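Local coordinates for protein hydrogenase-specific maturation endopeptidase (Thermococcus kodakarensis, PDB 5IJA) that probably acts as an endopeptidase that matures [NiFe] hydrogenase, activating the enzyme by cleaving its precursor, at residues 88-91 with 92-96; 95-98 with 99-103. All coordinates share one frame; numbering follows the deposited sequence.

Interaction 1 (88-91 with 92-96)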
loop_
_atom_site.group_PDB
_atom_site.type_symbol
_atom_site.label_atom_id
_atom_site.label_comp_id
_atom_site.label_asym_id
_atom_site.label_seq_id
_atom_site.Cartn_x
_atom_site.Cartn_y
_atom_site.Cartn_z
ATOM N N ALA A 88 7.994 6.180 -3.135
ATOM C CA ALA A 88 7.888 7.604 -3.005
ATOM C C ALA A 88 6.573 7.846 -2.306
ATOM O O ALA A 88 6.452 8.772 -1.536
ATOM C CB ALA A 88 7.892 8.258 -4.371
ATOM N N HIS A 89 5.587 7.029 -2.643
ATOM C CA HIS A 89 4.265 7.241 -2.161
ATOM C C HIS A 89 4.088 7.080 -0.674
ATOM O O HIS A 89 3.614 7.970 -0.045
ATOM C CB HIS A 89 3.352 6.262 -2.831
ATOM C CG HIS A 89 3.473 6.222 -4.308
ATOM N ND1 HIS A 89 2.986 7.214 -5.115
ATOM C CD2 HIS A 89 3.972 5.281 -5.131
ATOM C CE1 HIS A 89 3.206 6.901 -6.373
ATOM N NE2 HIS A 89 3.805 5.733 -6.407
ATOM N N PHE A 90 4.551 5.995 -0.097
ATOM C CA PHE A 90 4.389 5.842 1.324
ATOM C C PHE A 90 5.225 6.905 1.982
ATOM O O PHE A 90 4.811 7.507 2.923
ATOM C CB PHE A 90 4.718 4.454 1.830
ATOM C CG PHE A 90 4.365 4.246 3.262
ATOM C CD1 PHE A 90 3.126 4.573 3.728
ATOM C CD2 PHE A 90 5.279 3.771 4.137
ATOM C CE1 PHE A 90 2.802 4.404 5.036
ATOM C CE2 PHE A 90 4.971 3.600 5.453
ATOM C CZ PHE A 90 3.727 3.905 5.898
ATOM N N MET A 91 6.407 7.144 1.446
ATOM C CA MET A 91 7.283 8.186 1.982
ATOM C C MET A 91 6.565 9.533 2.069
ATOM O O MET A 91 6.772 10.295 3.011
ATOM C CB MET A 91 8.546 8.329 1.127
ATOM C CG MET A 91 9.477 7.136 1.177
ATOM S SD MET A 91 9.981 6.670 2.830
ATOM C CE MET A 91 10.729 8.193 3.393
ATOM N N GLY A 92 5.707 9.806 1.095
ATOM C CA GLY A 92 4.947 11.041 1.068
ATOM C C GLY A 92 3.813 11.058 2.073
ATOM O O GLY A 92 3.229 12.111 2.338
ATOM N N ALA A 93 3.523 9.890 2.644
ATOM C CA ALA A 93 2.387 9.707 3.548
ATOM C C ALA A 93 2.793 9.644 5.009
ATOM O O ALA A 93 1.955 9.820 5.900
ATOM C CB ALA A 93 1.634 8.443 3.175
ATOM N N ILE A 94 4.064 9.354 5.256
ATOM C CA ILE A 94 4.543 9.097 6.610
ATOM C C ILE A 94 4.255 10.232 7.593
ATOM O O ILE A 94 3.769 9.981 8.692
ATOM C CB ILE A 94 6.056 8.817 6.624
ATOM C CG1 ILE A 94 6.326 7.406 6.099
ATOM C CG2 ILE A 94 6.620 8.959 8.030
ATOM C CD1 ILE A 94 7.762 6.984 6.217
ATOM N N ASP A 95 4.552 11.467 7.204
ATOM C CA ASP A 95 4.398 12.601 8.114
ATOM C C ASP A 95 2.929 12.779 8.511
ATOM O O ASP A 95 2.601 12.951 9.691
ATOM C CB ASP A 95 4.961 13.882 7.472
ATOM C CG ASP A 95 6.481 14.002 7.623
ATOM O OD1 ASP A 95 7.112 13.066 8.161
ATOM O OD2 ASP A 95 7.052 15.032 7.202
ATOM N N GLY A 96 2.055 12.696 7.521
ATOM C CA GLY A 96 0.626 12.840 7.733
ATOM C C GLY A 96 0.085 11.667 8.526
ATOM O O GLY A 96 -0.785 11.837 9.379
HETATM O O HOH W 1 5.744 12.195 4.774
#
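Gly92 N reaches back one turn of helix to Ala88 O, at 2.9 Å, in a bent hydrogen bond with an N-H...O angle of 136°. The same N-H makes a weak second bond to His89 O. Ala93 N donates to Phe90 O at 2.7 Å, from well above the carbonyl plane. That bond spans three residues, as in a 3-10 turn. Ala93 CB lies 4.2 Å from Phe90 CD1, oblique to the ring. Ile94 N gives Phe90 O a second, weak bond, so this carbonyl serves two donors. The side chain of Ile94 crosses that of Phe90 at about a right angle. Its CG1 sits over one ring face, offset toward the rim, 4.1 Å from Phe90 CE2. Phe90 CG is anti to the backbone N (chi1 -172°), which carries the ring forward along the helix to meet it. Ile94 CD1 also touches Met91 SD at 4.1 Å, the two chains lying side by side. At Asp95 a water replaces the direct helical bond, donating to Met91 O and accepting from Asp95 N, each at 2.8 Å. The helix is kinked here. Ala93 rests on the loop at Ile40. His89 NE2 bonds Asp16 and its side chain touches Asp57, a grouping consistent with the metal-site pattern of HybD-type proteases. Phe90 packs on Leu8 and Ile55, setting the helix start against strands 3-8 and 52-59.

Interaction 2 (95-98 with 99-103)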
loop_
_atom_site.group_PDB
_atom_site.type_symbol
_atom_site.label_atom_id
_atom_site.label_comp_id
_atom_site.label_asym_id
_atom_site.label_seq_id
_atom_site.Cartn_x
_atom_site.Cartn_y
_atom_site.Cartn_z
ATOM N N ASP A 95 4.552 11.467 7.204
ATOM C CA ASP A 95 4.398 12.601 8.114
ATOM C C ASP A 95 2.929 12.779 8.511
ATOM O O ASP A 95 2.601 12.951 9.691
ATOM C CB ASP A 95 4.961 13.882 7.472
ATOM C CG ASP A 95 6.481 14.002 7.623
ATOM O OD1 ASP A 95 7.112 13.066 8.161
ATOM O OD2 ASP A 95 7.052 15.032 7.202
ATOM N N GLY A 96 2.055 12.696 7.521
ATOM C CA GLY A 96 0.626 12.840 7.733
ATOM C C GLY A 96 0.085 11.667 8.526
ATOM O O GLY A 96 -0.785 11.837 9.379
ATOM N N LEU A 97 0.593 10.469 8.257
ATOM C CA LEU A 97 0.148 9.320 9.039
ATOM C C LEU A 97 0.553 9.504 10.494
ATOM O O LEU A 97 -0.222 9.178 11.389
ATOM C CB LEU A 97 0.715 8.010 8.494
ATOM C CG LEU A 97 0.224 6.743 9.207
ATOM C CD1 LEU A 97 -1.303 6.578 9.049
ATOM C CD2 LEU A 97 0.973 5.536 8.652
ATOM N N LYS A 98 1.763 10.023 10.725
ATOM C CA LYS A 98 2.247 10.282 12.089
ATOM C C LYS A 98 1.344 11.263 12.834
ATOM O O LYS A 98 1.046 11.058 14.004
ATOM C CB LYS A 98 3.674 10.846 12.091
ATOM C CG LYS A 98 4.758 9.902 11.608
ATOM C CD LYS A 98 4.823 8.641 12.438
ATOM C CE LYS A 98 5.621 7.572 11.706
ATOM N NZ LYS A 98 5.034 7.275 10.360
ATOM N N LEU A 99 0.934 12.327 12.152
ATOM C CA LEU A 99 0.047 13.327 12.750
ATOM C C LEU A 99 -1.294 12.698 13.114
ATOM O O LEU A 99 -1.810 12.922 14.216
ATOM C CB LEU A 99 -0.164 14.515 11.803
ATOM C CG LEU A 99 -1.144 15.610 12.250
ATOM C CD1 LEU A 99 -0.720 16.175 13.579
ATOM C CD2 LEU A 99 -1.215 16.706 11.201
ATOM N N LEU A 100 -1.862 11.917 12.191
ATOM C CA LEU A 100 -3.144 11.277 12.460
ATOM C C LEU A 100 -3.041 10.293 13.621
ATOM O O LEU A 100 -3.979 10.140 14.381
ATOM C CB LEU A 100 -3.671 10.566 11.224
ATOM C CG LEU A 100 -4.018 11.547 10.114
ATOM C CD1 LEU A 100 -4.372 10.778 8.836
ATOM C CD2 LEU A 100 -5.180 12.409 10.552
ATOM N N MET A 101 -1.908 9.615 13.747
ATOM C CA MET A 101 -1.681 8.757 14.906
ATOM C C MET A 101 -1.577 9.527 16.217
ATOM O O MET A 101 -2.045 9.053 17.244
ATOM C CB MET A 101 -0.414 7.924 14.710
ATOM C CG MET A 101 -0.556 6.852 13.653
ATOM S SD MET A 101 0.990 5.958 13.399
ATOM C CE MET A 101 0.357 4.464 12.667
ATOM N N ALA A 102 -0.967 10.707 16.182
ATOM C CA ALA A 102 -0.878 11.549 17.377
ATOM C C ALA A 102 -2.257 11.989 17.848
ATOM O O ALA A 102 -2.442 12.342 19.020
ATOM C CB ALA A 102 -0.028 12.752 17.115
ATOM N N LEU A 103 -3.217 11.966 16.924
ATOM C CA LEU A 103 -4.578 12.438 17.178
ATOM C C LEU A 103 -5.584 11.330 17.460
ATOM O O LEU A 103 -6.720 11.605 17.877
ATOM C CB LEU A 103 -5.059 13.265 15.989
ATOM C CG LEU A 103 -4.338 14.603 15.807
ATOM C CD1 LEU A 103 -4.809 15.288 14.554
ATOM C CD2 LEU A 103 -4.552 15.502 17.022
#
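Leu97 and Met101 make the side-chain contact, one turn apart on the helix. The methyl CE of Met101 lies 4.1 Å from Leu97 CG, and the two chains cross obliquely. Met101 CG is anti to its carbonyl carbon (chi1 -70°), and the chain is extended beyond it. CG thereby passes 3.3 Å from Leu97 O, and CE reaches back to the leucine branch point. Leu100 makes a similar approach to the backbone, with CG 3.3 Å from Gly96 O. Four regular i-to-i-4 hydrogen bonds hold the backbone that carries these side chains. Leu99 N bonds Asp95 O, Leu100 N bonds Gly96 O at 3.0 Å and 166°, Met101 N bonds Leu97 O at 2.9 Å, and Ala102 N bonds Lys98 O. Lys98 is exposed. Its chain bends at chi2 and chi4, and its amino group, probably charged, folds back to a weak hydrogen bond with Ile94 O. Farther out, Leu97 and Leu100 touch Leu43, while Leu100 and Met101 meet Leu107 of helix 105-109. Between side chains the contact is apolar, so Leu97, Leu100 and Met101 join the helix to the loop at Leu43 and to helix 105-109, while the carbonyls from Asp95 to Lys98 accept from Leu99 to Ala102.

Both contacts lie on helix 88-103, and neither closes a long loop. Strands 3-8 and 52-59 come earlier in the chain, and the start of this helix packs on them. Interaction 1 spans the irregular first turns and the kink. Interaction 2 takes over at Asp95 and Gly96, which the two share, and runs on in regular turns as far as Ala102. They overlap end to end, without nesting or crossing, with centres 11 Å apart. Phe90 CE1 meets Leu97 CD2 at 4.2 Å, joining their buried sides. Together they connect the sheet at one end of the helix with helix 105-109 at the other.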